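PDB 5O2X: glycoside hydrolase family 61 from Trichoderma reesei QM6a, which is a copper-dependent lytic polysaccharide monooxygenase of family AA9 that probably breaks cellulose chains by oxidation. Local coordinates for residues G99-V104 against C177-V182; G126-D131 against L215-P220; I159-S164 against G170-P175. All blocks are in the same frame, centred on the assembly; numbering follows the deposited sequence.

Contact 1: G99-V104 against C177-V182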
loop_
_atom_site.group_PDB
_atom_site.type_symbol
_atom_site.label_atom_id
_atom_site.label_comp_id
_atom_site.label_asym_id
_atom_site.label_seq_id
_atom_site.Cartn_x
_atom_site.Cartn_y
_atom_site.Cartn_z
ATOM N N GLY A 99 5.947 -17.901 -7.470
ATOM C CA GLY A 99 7.061 -17.749 -8.395
ATOM C C GLY A 99 7.697 -16.392 -8.172
ATOM O O GLY A 99 7.504 -15.777 -7.106
ATOM N N ASP A 100 8.515 -15.937 -9.134
ATOM C CA ASP A 100 9.140 -14.638 -8.998
ATOM C C ASP A 100 8.100 -13.536 -9.152
ATOM O O ASP A 100 7.295 -13.528 -10.090
ATOM C CB ASP A 100 10.202 -14.411 -10.094
ATOM C CG ASP A 100 11.385 -15.311 -10.014
ATOM O OD1 ASP A 100 11.635 -15.860 -8.916
ATOM O OD2 ASP A 100 12.114 -15.415 -11.052
ATOM N N CYS A 101 8.167 -12.532 -8.271
ATOM C CA CYS A 101 7.268 -11.385 -8.454
ATOM C C CYS A 101 7.634 -10.543 -9.672
ATOM O O CYS A 101 6.794 -9.794 -10.143
ATOM C CB CYS A 101 7.221 -10.504 -7.221
ATOM S SG CYS A 101 6.552 -11.339 -5.734
ATOM N N GLU A 102 8.865 -10.661 -10.159
ATOM C CA GLU A 102 9.293 -9.889 -11.304
ATOM C C GLU A 102 8.548 -10.242 -12.578
ATOM O O GLU A 102 8.533 -9.435 -13.503
ATOM C CB GLU A 102 10.804 -10.066 -11.504
ATOM C CG GLU A 102 11.660 -9.455 -10.395
ATOM C CD GLU A 102 11.829 -10.216 -9.097
ATOM O OE1 GLU A 102 11.262 -11.324 -8.949
ATOM O OE2 GLU A 102 12.566 -9.697 -8.236
ATOM N N THR A 103 7.944 -11.429 -12.631
ATOM C CA THR A 103 7.273 -11.845 -13.855
ATOM C C THR A 103 5.848 -12.319 -13.580
ATOM O O THR A 103 5.197 -12.777 -14.497
ATOM C CB THR A 103 8.055 -12.915 -14.613
ATOM O OG1 THR A 103 8.301 -13.945 -13.675
ATOM C CG2 THR A 103 9.326 -12.354 -15.157
ATOM N N VAL A 104 5.317 -12.153 -12.376
ATOM C CA VAL A 104 3.941 -12.561 -12.129
ATOM C C VAL A 104 2.968 -11.701 -12.929
ATOM O O VAL A 104 3.173 -10.501 -13.108
ATOM C CB VAL A 104 3.589 -12.458 -10.617
ATOM C CG1 VAL A 104 3.550 -11.031 -10.084
ATOM C CG2 VAL A 104 2.325 -13.210 -10.258
ATOM N N CYS A 177 2.777 -0.736 -5.119
ATOM C CA CYS A 177 3.200 -2.130 -4.994
ATOM C C CYS A 177 4.707 -2.270 -4.938
ATOM O O CYS A 177 5.460 -1.529 -5.611
ATOM C CB CYS A 177 2.712 -2.942 -6.199
ATOM S SG CYS A 177 0.917 -3.168 -6.149
ATOM N N PHE A 178 5.156 -3.273 -4.178
ATOM C CA PHE A 178 6.556 -3.576 -3.960
ATOM C C PHE A 178 6.764 -5.091 -3.981
ATOM O O PHE A 178 5.891 -5.830 -3.537
ATOM C CB PHE A 178 7.016 -3.081 -2.574
ATOM C CG PHE A 178 6.788 -1.596 -2.407
ATOM C CD1 PHE A 178 7.745 -0.693 -2.869
ATOM C CD2 PHE A 178 5.602 -1.106 -1.911
ATOM C CE1 PHE A 178 7.499 0.660 -2.856
ATOM C CE2 PHE A 178 5.371 0.274 -1.876
ATOM C CZ PHE A 178 6.324 1.125 -2.348
ATOM N N ASN A 179 7.919 -5.524 -4.471
ATOM C CA ASN A 179 8.257 -6.954 -4.430
ATOM C C ASN A 179 9.100 -7.283 -3.207
ATOM O O ASN A 179 10.165 -6.682 -3.018
ATOM C CB ASN A 179 9.082 -7.354 -5.664
ATOM C CG ASN A 179 8.325 -7.309 -6.948
ATOM O OD1 ASN A 179 7.096 -7.235 -7.009
ATOM N ND2 ASN A 179 9.112 -7.429 -8.033
ATOM N N ILE A 180 8.651 -8.275 -2.439
ATOM C CA ILE A 180 9.430 -8.783 -1.328
ATOM C C ILE A 180 9.621 -10.303 -1.454
ATOM O O ILE A 180 8.784 -11.011 -2.030
ATOM C CB ILE A 180 8.833 -8.374 0.055
ATOM C CG1 ILE A 180 7.492 -9.008 0.324
ATOM C CG2 ILE A 180 8.798 -6.881 0.180
ATOM C CD1 ILE A 180 6.941 -8.761 1.710
ATOM N N ALA A 181 10.703 -10.777 -0.853
ATOM C CA ALA A 181 10.990 -12.217 -0.746
ATOM C C ALA A 181 11.118 -12.482 0.737
ATOM O O ALA A 181 12.026 -11.955 1.377
ATOM C CB ALA A 181 12.286 -12.547 -1.479
ATOM N N VAL A 182 10.219 -13.305 1.270
ATOM C CA VAL A 182 10.084 -13.521 2.709
ATOM C C VAL A 182 10.661 -14.884 3.112
ATOM O O VAL A 182 10.294 -15.905 2.528
ATOM C CB VAL A 182 8.612 -13.490 3.133
ATOM C CG1 VAL A 182 8.448 -13.801 4.626
ATOM C CG2 VAL A 182 8.022 -12.117 2.811
#
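Cys-101 sets its CB against the side-chain amide of Asn-179 where the loop between strands 90-96 and 110-121 lies beside strand 172-183 of the beta-sandwich that forms the AA9 domain. Between the two segments themselves the touching is van der Waals contact, with no hydrogen bond. CB of Cys-101 comes to 3.3 Å from OD1 of Asn-179 and 3.4 Å from its CG, so a methylene is pressed onto a polar group. Asn-179 presents that amide with CG beside its backbone N, chi1 -68°, and the strand sends Ile-180 the other way.

Covalent bonding shapes the loop: SG of Cys-101 is joined to Cys-97 in a disulfide.

The polar ends of Asn-179 and Glu-102 bond to residues outside the two segments. The buried amide of Asn-179 accepts from Trp-34 NE1 at OD1 and donates from ND2 to Gly-65 O, while OE2 of Glu-102 is hydrogen-bonded to His-66 ND1. The neighbouring residues 65 and 66 thus hold both sides of the contact. Glu-102 bends at chi2 (80°), and its carboxylate is turned 67° from the amide plane; CG of Glu-102 stops 4.0 Å from ND2 of Asn-179.

Contact 2: G126-D131 against L215-P220. With SO4 (sulfate ion), chain U.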
loop_
_atom_site.group_PDB
_atom_site.type_symbol
_atom_site.label_atom_id
_atom_site.label_comp_id
_atom_site.label_asym_id
_atom_site.label_seq_id
_atom_site.Cartn_x
_atom_site.Cartn_y
_atom_site.Cartn_z
ATOM N N GLY A 126 -13.004 14.460 11.354
ATOM C CA GLY A 126 -12.441 13.426 12.214
ATOM C C GLY A 126 -10.956 13.272 12.012
ATOM O O GLY A 126 -10.357 13.917 11.175
ATOM N N THR A 127 -10.370 12.414 12.829
ATOM C CA THR A 127 -8.964 12.046 12.744
ATOM C C THR A 127 -8.871 10.664 12.117
ATOM O O THR A 127 -9.598 9.752 12.536
ATOM C CB THR A 127 -8.305 12.014 14.139
ATOM O OG1 THR A 127 -8.416 13.288 14.752
ATOM C CG2 THR A 127 -6.881 11.629 14.090
ATOM N N TRP A 128 -7.985 10.530 11.143
ATOM C CA TRP A 128 -7.875 9.348 10.294
ATOM C C TRP A 128 -6.463 8.777 10.380
ATOM O O TRP A 128 -5.511 9.444 10.783
ATOM C CB TRP A 128 -8.206 9.716 8.828
ATOM C CG TRP A 128 -9.609 10.129 8.632
ATOM C CD1 TRP A 128 -10.151 11.335 8.915
ATOM C CD2 TRP A 128 -10.687 9.283 8.197
ATOM N NE1 TRP A 128 -11.490 11.321 8.623
ATOM C CE2 TRP A 128 -11.843 10.070 8.196
ATOM C CE3 TRP A 128 -10.778 7.959 7.781
ATOM C CZ2 TRP A 128 -13.069 9.557 7.854
ATOM C CZ3 TRP A 128 -12.000 7.457 7.430
ATOM C CH2 TRP A 128 -13.136 8.256 7.458
ATOM N N ALA A 129 -6.306 7.563 9.840
ATOM C CA ALA A 129 -4.973 7.027 9.631
ATOM C C ALA A 129 -4.037 8.015 8.957
ATOM O O ALA A 129 -2.870 8.129 9.315
ATOM C CB ALA A 129 -5.047 5.750 8.809
ATOM N N SER A 130 -4.560 8.719 7.943
ATOM C CA SER A 130 -3.736 9.695 7.222
ATOM C C SER A 130 -3.133 10.756 8.162
ATOM O O SER A 130 -2.025 11.215 7.909
ATOM C CB SER A 130 -4.617 10.396 6.171
ATOM O OG SER A 130 -5.753 10.961 6.766
ATOM N N ASP A 131 -3.858 11.166 9.205
ATOM C CA ASP A 131 -3.338 12.134 10.156
ATOM C C ASP A 131 -2.165 11.580 10.947
ATOM O O ASP A 131 -1.243 12.323 11.306
ATOM C CB ASP A 131 -4.434 12.610 11.089
ATOM C CG ASP A 131 -5.530 13.345 10.323
ATOM O OD1 ASP A 131 -5.177 14.394 9.708
ATOM O OD2 ASP A 131 -6.668 12.884 10.325
ATOM N N LEU A 215 -19.894 10.050 13.226
ATOM C CA LEU A 215 -19.464 9.379 12.026
ATOM C C LEU A 215 -18.885 8.027 12.407
ATOM O O LEU A 215 -18.092 7.905 13.327
ATOM C CB LEU A 215 -18.387 10.198 11.330
ATOM C CG LEU A 215 -17.831 9.663 10.012
ATOM C CD1 LEU A 215 -18.860 9.544 8.949
ATOM C CD2 LEU A 215 -16.665 10.524 9.555
ATOM N N ASN A 216 -19.243 7.005 11.635
ATOM C CA ASN A 216 -18.628 5.701 11.691
ATOM C C ASN A 216 -18.025 5.360 10.319
ATOM O O ASN A 216 -18.399 5.963 9.305
ATOM C CB ASN A 216 -19.605 4.620 12.075
ATOM C CG ASN A 216 -20.114 4.752 13.491
ATOM O OD1 ASN A 216 -21.304 4.579 13.746
ATOM N ND2 ASN A 216 -19.203 4.948 14.428
ATOM N N TYR A 217 -17.091 4.399 10.300
ATOM C CA TYR A 217 -16.371 4.091 9.059
ATOM C C TYR A 217 -16.042 2.634 8.917
ATOM O O TYR A 217 -15.359 2.099 9.783
ATOM C CB TYR A 217 -15.098 4.902 8.931
ATOM C CG TYR A 217 -14.453 4.744 7.579
ATOM C CD1 TYR A 217 -15.042 5.314 6.482
ATOM C CD2 TYR A 217 -13.312 4.003 7.398
ATOM C CE1 TYR A 217 -14.496 5.170 5.228
ATOM C CE2 TYR A 217 -12.742 3.854 6.137
ATOM C CZ TYR A 217 -13.353 4.435 5.047
ATOM O OH TYR A 217 -12.799 4.245 3.818
ATOM N N ILE A 218 -16.458 2.016 7.797
ATOM C CA ILE A 218 -16.122 0.631 7.446
ATOM C C ILE A 218 -15.016 0.674 6.398
ATOM O O ILE A 218 -15.277 1.071 5.256
ATOM C CB ILE A 218 -17.354 -0.123 6.925
ATOM C CG1 ILE A 218 -18.469 -0.126 7.981
ATOM C CG2 ILE A 218 -16.955 -1.537 6.490
ATOM C CD1 ILE A 218 -19.766 -0.698 7.464
ATOM N N ILE A 219 -13.826 0.255 6.757
ATOM C CA ILE A 219 -12.722 0.281 5.821
ATOM C C ILE A 219 -13.055 -0.672 4.680
ATOM O O ILE A 219 -13.446 -1.808 4.934
ATOM C CB ILE A 219 -11.395 -0.147 6.479
ATOM C CG1 ILE A 219 -11.046 0.735 7.678
ATOM C CG2 ILE A 219 -10.261 -0.174 5.462
ATOM C CD1 ILE A 219 -9.896 0.222 8.466
ATOM N N PRO A 220 -12.894 -0.266 3.413
ATOM C CA PRO A 220 -13.150 -1.120 2.293
ATOM C C PRO A 220 -12.216 -2.319 2.221
ATOM O O PRO A 220 -11.121 -2.316 2.784
ATOM C CB PRO A 220 -12.952 -0.147 1.068
ATOM C CG PRO A 220 -13.166 1.220 1.632
ATOM C CD PRO A 220 -12.602 1.134 3.013
HETATM S S SO4 U . -11.005 14.696 16.604
HETATM O O1 SO4 U . -9.980 15.161 17.586
HETATM O O2 SO4 U . -12.152 15.624 16.647
HETATM O O3 SO4 U . -11.357 13.283 16.820
HETATM O O4 SO4 U . -10.467 14.718 15.242
#
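The indole of Trp-128 drives its six-membered ring end-on into the face of Tyr-217, and this is where the contact is tight. It is a T-shaped stack, with centroids 4.9 Å apart and planes at 79°. CZ3 of Trp-128 stands above the middle of the phenol ring, while CH2 of Trp-128 reaches 3.6 Å from CD1 of Tyr-217. With CG anti to the backbone N (chi1 -172°), Tyr-217 offers its face squarely to that edge, and its OH is pinned by a hydrogen bond to Gly-205 O. A serine in place of Tyr-217 would probably leave the outer edge of the indole without its facing ring and open a gap there. Leu-215 packs less closely, its CD2 being 4.1 Å from CZ2 of Trp-128.

Trp-128 is also the N-cap of helix 129-135, and one half of a capping box holds it: its N donates to OD2 of Asp-131 at 2.8 Å, on the anti lone pair. NE1 binds back to Pro-125 O.

Away from the rings the contact loosens. Leu-215 touches a mannose of the protein's own glycosylation, and Thr-127, only partly buried, donates a hydrogen bond from OG1 to O4 of a sulfate, probably from the crystallisation liquor, which Ser-121 OG binds too.

Contact 3: I159-S164 against G170-P175. With SO4 (sulfate ion), chain T.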
loop_
_atom_site.group_PDB
_atom_site.type_symbol
_atom_site.label_atom_id
_atom_site.label_comp_id
_atom_site.label_asym_id
_atom_site.label_seq_id
_atom_site.Cartn_x
_atom_site.Cartn_y
_atom_site.Cartn_z
ATOM N N ILE A 159 -3.123 4.409 0.425
ATOM C CA ILE A 159 -3.895 5.450 1.094
ATOM C C ILE A 159 -5.141 5.669 0.250
ATOM O O ILE A 159 -5.075 5.685 -0.981
ATOM C CB ILE A 159 -3.121 6.791 1.192
ATOM C CG1 ILE A 159 -1.767 6.639 1.882
ATOM C CG2 ILE A 159 -3.971 7.808 1.934
ATOM C CD1 ILE A 159 -0.943 7.903 1.852
ATOM N N ILE A 160 -6.290 5.844 0.908
ATOM C CA ILE A 160 -7.512 6.255 0.213
ATOM C C ILE A 160 -7.830 7.657 0.741
ATOM O O ILE A 160 -7.738 7.934 1.962
ATOM C CB ILE A 160 -8.653 5.272 0.445
ATOM C CG1 ILE A 160 -8.240 3.844 0.041
ATOM C CG2 ILE A 160 -9.877 5.724 -0.367
ATOM C CD1 ILE A 160 -9.250 2.801 0.317
ATOM N N ALA A 161 -8.101 8.599 -0.150
ATOM C CA ALA A 161 -8.504 9.933 0.219
ATOM C C ALA A 161 -10.002 10.075 0.056
ATOM O O ALA A 161 -10.563 9.725 -0.992
ATOM C CB ALA A 161 -7.802 10.956 -0.632
ATOM N N LEU A 162 -10.639 10.640 1.102
ATOM C CA LEU A 162 -12.085 10.693 1.196
ATOM C C LEU A 162 -12.656 12.105 1.178
ATOM O O LEU A 162 -13.865 12.262 1.381
ATOM C CB LEU A 162 -12.569 9.943 2.441
ATOM C CG LEU A 162 -12.223 8.465 2.498
ATOM C CD1 LEU A 162 -12.695 7.905 3.834
ATOM C CD2 LEU A 162 -12.814 7.681 1.327
ATOM N N HIS A 163 -11.832 13.129 0.986
ATOM C CA HIS A 163 -12.353 14.501 1.013
ATOM C C HIS A 163 -13.419 14.783 -0.043
ATOM O O HIS A 163 -14.268 15.645 0.155
ATOM C CB HIS A 163 -11.198 15.484 0.876
ATOM C CG HIS A 163 -10.380 15.268 -0.350
ATOM N ND1 HIS A 163 -9.637 14.124 -0.544
ATOM C CD2 HIS A 163 -10.263 16.026 -1.468
ATOM C CE1 HIS A 163 -9.070 14.209 -1.736
ATOM N NE2 HIS A 163 -9.423 15.350 -2.311
ATOM N N SER A 164 -13.412 14.038 -1.139
ATOM C CA SER A 164 -14.387 14.192 -2.250
ATOM C C SER A 164 -15.248 12.963 -2.413
ATOM O O SER A 164 -15.979 12.840 -3.380
ATOM C CB SER A 164 -13.667 14.550 -3.571
ATOM O OG SER A 164 -13.105 15.852 -3.441
ATOM N N GLY A 170 -15.985 9.689 -6.341
ATOM C CA GLY A 170 -15.183 10.721 -5.694
ATOM C C GLY A 170 -14.015 10.264 -4.868
ATOM O O GLY A 170 -13.059 11.021 -4.693
ATOM N N ALA A 171 -14.054 9.044 -4.341
ATOM C CA ALA A 171 -12.923 8.511 -3.577
ATOM C C ALA A 171 -11.691 8.468 -4.462
ATOM O O ALA A 171 -11.795 8.296 -5.680
ATOM C CB ALA A 171 -13.246 7.109 -3.070
ATOM N N GLN A 172 -10.514 8.581 -3.833
ATOM C CA GLN A 172 -9.253 8.547 -4.570
ATOM C C GLN A 172 -8.339 7.531 -3.949
ATOM O O GLN A 172 -8.002 7.615 -2.771
ATOM C CB GLN A 172 -8.575 9.917 -4.512
ATOM C CG GLN A 172 -9.364 11.025 -5.175
ATOM C CD GLN A 172 -8.772 12.399 -4.930
ATOM O OE1 GLN A 172 -7.740 12.535 -4.270
ATOM N NE2 GLN A 172 -9.440 13.423 -5.439
ATOM N N ASN A 173 -7.929 6.516 -4.728
ATOM C CA ASN A 173 -7.085 5.447 -4.195
ATOM C C ASN A 173 -5.659 5.641 -4.699
ATOM O O ASN A 173 -5.428 5.902 -5.886
ATOM C CB ASN A 173 -7.578 4.082 -4.639
ATOM C CG ASN A 173 -8.892 3.701 -4.007
ATOM O OD1 ASN A 173 -9.868 4.445 -4.055
ATOM N ND2 ASN A 173 -8.930 2.518 -3.408
ATOM N N TYR A 174 -4.693 5.420 -3.795
ATOM C CA TYR A 174 -3.280 5.611 -4.108
ATOM C C TYR A 174 -2.511 4.340 -3.789
ATOM O O TYR A 174 -1.711 4.281 -2.818
ATOM C CB TYR A 174 -2.718 6.799 -3.312
ATOM C CG TYR A 174 -3.409 8.128 -3.620
ATOM C CD1 TYR A 174 -4.579 8.496 -3.010
ATOM C CD2 TYR A 174 -2.837 9.033 -4.512
ATOM C CE1 TYR A 174 -5.164 9.718 -3.250
ATOM C CE2 TYR A 174 -3.405 10.266 -4.788
ATOM C CZ TYR A 174 -4.569 10.622 -4.112
ATOM O OH TYR A 174 -5.116 11.862 -4.404
ATOM N N PRO A 175 -2.691 3.270 -4.585
ATOM C CA PRO A 175 -1.942 2.016 -4.336
ATOM C C PRO A 175 -0.504 2.135 -4.810
ATOM O O PRO A 175 -0.199 2.782 -5.825
ATOM C CB PRO A 175 -2.721 0.984 -5.177
ATOM C CG PRO A 175 -3.298 1.820 -6.311
ATOM C CD PRO A 175 -3.675 3.127 -5.662
HETATM S S SO4 T . -8.403 17.570 -5.078
HETATM O O1 SO4 T . -8.984 18.572 -4.163
HETATM O O2 SO4 T . -8.669 18.119 -6.419
HETATM O O3 SO4 T . -6.961 17.378 -4.760
HETATM O O4 SO4 T . -9.018 16.299 -4.883
HETATM O O HOH W 1 -11.958 11.834 -2.210
#
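A single water ties the loop end of this hairpin together: it donates to Ala-161 O and to Gly-170 O and accepts from Ser-164 N, each 2.8 Å from the water oxygen. Beside it the chains come close enough for CA of Gly-170 to rest on O of Ser-164, an approach that the lack of a CB makes possible. Further along, the strands pair antiparallel. Ala-161 and Gln-172 exchange two backbone bonds, the one from Ala-161 N to Gln-172 O measuring 2.8 Å, and Tyr-174 N donates to Ile-159 O. On one face of the sheet, Ile-160 lies alongside Asn-173, whose OD1 is bonded to Tyr-49 OH.

The opposite face carries Ala-161, Gln-172 and Tyr-174. Gln-172 runs extended beyond CG, which carries its amide out to the hydroxyl of Tyr-174: OH of Tyr-174 donates to OE1 of Gln-172 at 2.7 Å, from 36° above the carbonyl plane. His-163 holds CG in the crowded position between its backbone N and carbonyl carbon (chi1 57°). Its ring meets the amide of Gln-172 at 87°, CE1 of His-163 lying 3.3 Å from OE1 of Gln-172. A sulfate, probably from the crystallisation liquor, bridges the two: its O4 takes NE2 of His-163 at 2.8 Å and NE2 of Gln-172 at 3.0 Å.

His-163 stays in the second shell, stacked on His-86, which with the methylated histidine at position 1 makes the histidine brace of AA9 enzymes; Tyr-174 completes the copper site at the axial position.

Going from the N terminus, the chain first meets the 99-104 loop, which stays open until strand 172-183 closes contact 1. Before that closure it passes 126-131, whose partner 215-220 arrives much later, so contacts 1 and 2 cross. Contact 3, a hairpin closed across a short loop, falls within both spans. Contacts 1 and 3 share strand 172-183, contact 3 at its copper-side start, contact 1 further along, with the contact centres about 26 Å apart. Contacts 2 and 3 meet directly: CD1 of Leu-162 is 3.6 Å from CE1 of Tyr-217 and 3.7 Å from CH2 of Trp-128. The late 215-220 loop is thereby tied to the hairpin as well as to the start of helix 129-135.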